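Leucyl-trna synthetase (Plasmodium knowlesi, PDB 5FOF) probably hydrolyses mischarged tRNA(Leu) as the editing domain of the cytosolic synthetase that joins leucine to its tRNA. Local coordinates at residues 137-142 against 153-158. Residues are numbered along the deposited sequence; the frame is centred on the assembly and turned at random.
Sequences NVYICS and GVIPML
Tyr139, on strand 137-141, lies nearest to Ile155 of the loop that follows helix 143-151, with 8.7 Å between their CA atoms, and the segments touch through side chains, without strand pairing. The tyrosine ring reaches toward the loop, its CG anti to the carbonyl carbon (chi1 -69°). CE2 of Tyr139 rests 3.6 Å from CG1 of Val154, the methyl coming in obliquely to the ring, while CG2 of Ile155 sits at the ring edge, close to the plane, 4.2 Å from CD2 of Tyr139. With CG1 anti to its own N (chi1 -179°), Val154 presents that methyl to the ring, its side chain roughly perpendicular to that of the tyrosine. One face of the ring is backed by CB of Asn137, 3.7 Å above the plane and displaced toward the rim. The asparagine amide also donates from ND2 to Tyr139 OH over 3.0 Å, nearly in the amide plane, and the same hydroxyl is hydrogen-bonded to Phe109 O. Gly153 closes a Schellman motif at the end of helix 143-151, and the chain then packs back on strand 137-141, which pairs parallel with 76-83 and antiparallel with 102-108 in the mixed sheet. The bonds at the hydroxyl satisfy the buried polar end of Tyr139 and probably limit swinging of the ring, leaving CE2 and CD2 to meet the aliphatic methyls by van der Waals contact alone.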
# COMPACT_ATOMS: atom_id res chain seq x y z
N ASN A 137 -7.13 8.20 12.59
CA ASN A 137 -6.52 7.14 11.82
C ASN A 137 -5.10 6.88 12.29
O ASN A 137 -4.34 7.82 12.50
CB ASN A 137 -6.49 7.52 10.34
CG ASN A 137 -7.85 7.38 9.66
OD1 ASN A 137 -8.86 7.09 10.30
ND2 ASN A 137 -7.87 7.57 8.34
N VAL A 138 -4.76 5.60 12.46
CA VAL A 138 -3.39 5.17 12.72
C VAL A 138 -2.84 4.73 11.38
O VAL A 138 -3.34 3.76 10.81
CB VAL A 138 -3.33 3.97 13.71
CG1 VAL A 138 -1.90 3.47 13.86
CG2 VAL A 138 -3.88 4.37 15.06
N TYR A 139 -1.84 5.45 10.88
CA TYR A 139 -1.25 5.10 9.59
C TYR A 139 0.04 4.35 9.79
O TYR A 139 0.80 4.63 10.72
CB TYR A 139 -1.01 6.31 8.71
CG TYR A 139 -2.25 6.98 8.20
CD1 TYR A 139 -3.26 6.25 7.58
CD2 TYR A 139 -2.41 8.36 8.29
CE1 TYR A 139 -4.41 6.87 7.11
CE2 TYR A 139 -3.54 8.98 7.82
CZ TYR A 139 -4.54 8.24 7.23
OH TYR A 139 -5.67 8.86 6.77
N ILE A 140 0.28 3.41 8.88
CA ILE A 140 1.49 2.63 8.81
C ILE A 140 2.11 2.90 7.43
O ILE A 140 1.44 2.73 6.40
CB ILE A 140 1.20 1.13 8.98
CG1 ILE A 140 0.38 0.91 10.26
CG2 ILE A 140 2.49 0.31 9.03
CD1 ILE A 140 0.18 -0.54 10.65
N CYS A 141 3.39 3.29 7.42
CA CYS A 141 4.10 3.60 6.19
C CYS A 141 5.59 3.70 6.40
O CYS A 141 6.05 3.85 7.52
CB CYS A 141 3.63 4.95 5.69
SG CYS A 141 3.97 6.22 6.90
N SER A 142 6.33 3.67 5.28
CA SER A 142 7.79 3.81 5.28
C SER A 142 8.28 5.12 5.85
O SER A 142 7.55 6.12 5.88
CB SER A 142 8.35 3.69 3.88
OG SER A 142 7.94 4.79 3.08
N GLY A 153 -0.14 17.37 4.17
CA GLY A 153 -1.23 17.51 5.10
C GLY A 153 -1.91 16.27 5.64
O GLY A 153 -2.94 16.40 6.31
N VAL A 154 -1.35 15.08 5.38
CA VAL A 154 -1.97 13.80 5.80
C VAL A 154 -1.69 13.48 7.26
O VAL A 154 -2.51 12.82 7.90
CB VAL A 154 -1.55 12.60 4.91
CG1 VAL A 154 -2.23 11.30 5.35
CG2 VAL A 154 -1.89 12.86 3.46
N ILE A 155 -0.53 13.92 7.77
CA ILE A 155 -0.18 13.75 9.18
C ILE A 155 0.29 15.07 9.77
O ILE A 155 0.87 15.90 9.06
CB ILE A 155 0.92 12.67 9.39
CG1 ILE A 155 2.28 13.09 8.83
CG2 ILE A 155 0.48 11.35 8.76
CD1 ILE A 155 3.35 12.01 8.88
N PRO A 156 0.08 15.25 11.09
CA PRO A 156 0.59 16.44 11.78
C PRO A 156 2.07 16.33 12.10
O PRO A 156 2.64 15.24 12.03
CB PRO A 156 -0.21 16.44 13.08
CG PRO A 156 -0.42 15.00 13.38
CD PRO A 156 -0.49 14.28 12.05
N MET A 157 2.67 17.46 12.47
CA MET A 157 4.03 17.48 13.03
C MET A 157 3.93 17.69 14.54
O MET A 157 3.05 18.41 15.00
CB MET A 157 4.85 18.58 12.37
CG MET A 157 4.68 18.65 10.86
SD MET A 157 6.07 19.45 10.04
CE MET A 157 5.18 20.15 8.66
N LEU A 158 4.82 17.04 15.29
CA LEU A 158 4.83 17.10 16.77
C LEU A 158 5.66 18.27 17.30
O LEU A 158 6.74 18.55 16.77
CB LEU A 158 5.37 15.78 17.36
CG LEU A 158 5.39 15.55 18.88
CD1 LEU A 158 4.00 15.61 19.51
CD2 LEU A 158 6.03 14.19 19.20